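Local coordinates for protein chorismate mutase (Corynebacterium glutamicum, PDB 5HUB) that probably catalyses the pericyclic rearrangement of chorismate to prephenate in the shikimate pathway, as a small all-helical mutase that assembles from two chains, at residues 60-65 and 80-85. Numbering follows the deposited sequence.
Sequences VAIINQ and ILLRMG
Segments 60-65 (helix 49-70) and 80-85 (helix 74-84) come closest at Ile62 and Leu82, whose CA atoms are 9.0 Å apart, a separation bridged by side chains alone. Leu82 supplies the middle of the contact: it points from its helix at the other, with CG anti to the backbone C (chi1 -66°) and CD1 extended beyond it (chi2 177°), which places one methyl against each of Ile62 and Ile63. CD2 meets CD1 of Ile62 at 4.2 Å. Ile62 faces the leucine directly, whereas Ile63 leaves its helix at an angle; its chi1 of -68° turns the ethyl arm toward Leu82, and CG1 and CD1 of Ile63 both lie about 4.3 Å from CD1 of Leu82. Both isoleucines also touch Ala78, and Ile63 reaches Pro75, so the same apolar seam continues toward the turn joining the two helices. One residue before Leu82, Leu81 packs on Val32 and Arg35 of helix 11-42, and Arg83 forms a salt bridge through NE with Glu73 of the second subunit. The contact thus joins the second and third helices of the all-helical chorismate mutase type II (AroQ-class) fold. It is a small, partly exposed apolar contact, made largely by methyls, with no hydrogen bond across the pair to fix its register.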
loop_
_atom_site.group_PDB
_atom_site.type_symbol
_atom_site.label_atom_id
_atom_site.label_comp_id
_atom_site.label_asym_id
_atom_site.label_seq_id
_atom_site.Cartn_x
_atom_site.Cartn_y
_atom_site.Cartn_z
ATOM N N VAL A 60 -3.077 6.156 15.536
ATOM C CA VAL A 60 -4.506 6.279 15.304
ATOM C C VAL A 60 -4.837 7.280 14.227
ATOM O O VAL A 60 -5.725 7.031 13.392
ATOM C CB VAL A 60 -5.234 6.592 16.631
ATOM C CG1 VAL A 60 -6.698 6.942 16.336
ATOM C CG2 VAL A 60 -5.117 5.385 17.549
ATOM N N ALA A 61 -4.153 8.417 14.179
ATOM C CA ALA A 61 -4.380 9.386 13.112
ATOM C C ALA A 61 -4.114 8.752 11.734
ATOM O O ALA A 61 -4.808 9.067 10.771
ATOM C CB ALA A 61 -3.443 10.561 13.291
ATOM N N ILE A 62 -3.050 7.994 11.630
ATOM C CA ILE A 62 -2.666 7.375 10.363
ATOM C C ILE A 62 -3.767 6.372 9.975
ATOM O O ILE A 62 -4.218 6.341 8.817
ATOM C CB ILE A 62 -1.280 6.698 10.461
ATOM C CG1 ILE A 62 -0.215 7.803 10.662
ATOM C CG2 ILE A 62 -1.039 5.818 9.199
ATOM C CD1 ILE A 62 1.147 7.268 10.986
ATOM N N ILE A 63 -4.185 5.532 10.885
ATOM C CA ILE A 63 -5.239 4.547 10.632
ATOM C C ILE A 63 -6.502 5.251 10.171
ATOM O O ILE A 63 -7.137 4.879 9.198
ATOM C CB ILE A 63 -5.457 3.639 11.875
ATOM C CG1 ILE A 63 -4.234 2.761 12.094
ATOM C CG2 ILE A 63 -6.750 2.866 11.764
ATOM C CD1 ILE A 63 -4.112 2.151 13.494
ATOM N N ASN A 64 -6.864 6.332 10.837
ATOM C CA ASN A 64 -8.048 7.114 10.530
ATOM C C ASN A 64 -7.925 7.756 9.165
ATOM O O ASN A 64 -8.891 7.821 8.407
ATOM C CB ASN A 64 -8.330 8.207 11.570
ATOM C CG ASN A 64 -8.835 7.660 12.899
ATOM O OD1 ASN A 64 -9.287 6.518 12.995
ATOM N ND2 ASN A 64 -8.805 8.491 13.920
ATOM N N GLN A 65 -6.765 8.307 8.859
ATOM C CA GLN A 65 -6.559 8.876 7.547
ATOM C C GLN A 65 -6.768 7.818 6.453
ATOM O O GLN A 65 -7.425 8.086 5.443
ATOM C CB GLN A 65 -5.146 9.440 7.416
ATOM C CG GLN A 65 -4.794 9.894 5.979
ATOM C CD GLN A 65 -3.375 10.353 5.858
ATOM O OE1 GLN A 65 -2.576 10.145 6.762
ATOM N NE2 GLN A 65 -3.038 10.989 4.753
ATOM N N ILE A 80 -0.214 -2.690 8.029
ATOM C CA ILE A 80 0.960 -3.185 7.361
ATOM C C ILE A 80 2.132 -2.208 7.420
ATOM O O ILE A 80 3.268 -2.585 7.724
ATOM C CB ILE A 80 0.632 -3.560 5.868
ATOM C CG1 ILE A 80 -0.237 -4.801 5.862
ATOM C CG2 ILE A 80 1.912 -3.870 5.115
ATOM C CD1 ILE A 80 -0.825 -5.112 4.462
ATOM N N LEU A 81 1.866 -0.972 7.062
ATOM C CA LEU A 81 2.916 0.025 6.969
ATOM C C LEU A 81 3.532 0.252 8.374
ATOM O O LEU A 81 4.723 0.400 8.526
ATOM C CB LEU A 81 2.374 1.305 6.398
ATOM C CG LEU A 81 1.864 1.217 4.971
ATOM C CD1 LEU A 81 1.297 2.551 4.521
ATOM C CD2 LEU A 81 2.920 0.685 4.036
ATOM N N LEU A 82 2.673 0.328 9.403
ATOM C CA LEU A 82 3.146 0.489 10.785
ATOM C C LEU A 82 3.976 -0.680 11.221
ATOM O O LEU A 82 5.039 -0.467 11.846
ATOM C CB LEU A 82 1.969 0.727 11.711
ATOM C CG LEU A 82 1.226 2.045 11.493
ATOM C CD1 LEU A 82 0.022 2.126 12.429
ATOM C CD2 LEU A 82 2.155 3.258 11.739
ATOM N N ARG A 83 3.554 -1.912 10.959
ATOM C CA ARG A 83 4.400 -3.092 11.283
ATOM C C ARG A 83 5.738 -3.073 10.568
ATOM O O ARG A 83 6.788 -3.255 11.174
ATOM C CB ARG A 83 3.713 -4.417 10.977
ATOM C CG ARG A 83 2.559 -4.805 11.876
ATOM C CD ARG A 83 2.194 -6.289 11.687
ATOM N NE ARG A 83 1.668 -6.624 10.370
ATOM C CZ ARG A 83 0.402 -6.427 9.969
ATOM N NH1 ARG A 83 0.088 -6.753 8.762
ATOM N NH2 ARG A 83 -0.530 -5.843 10.741
ATOM N N MET A 84 5.714 -2.782 9.283
ATOM C CA MET A 84 6.950 -2.689 8.538
ATOM C C MET A 84 7.929 -1.633 9.062
ATOM O O MET A 84 9.161 -1.825 9.031
ATOM C CB MET A 84 6.645 -2.384 7.093
ATOM C CG MET A 84 6.012 -3.546 6.329
ATOM S SD MET A 84 5.631 -3.167 4.613
ATOM C CE MET A 84 7.284 -3.219 3.953
ATOM N N GLY A 85 7.372 -0.521 9.533
ATOM C CA GLY A 85 8.173 0.638 9.935
ATOM C C GLY A 85 8.817 0.496 11.282
ATOM O O GLY A 85 9.513 1.423 11.667
#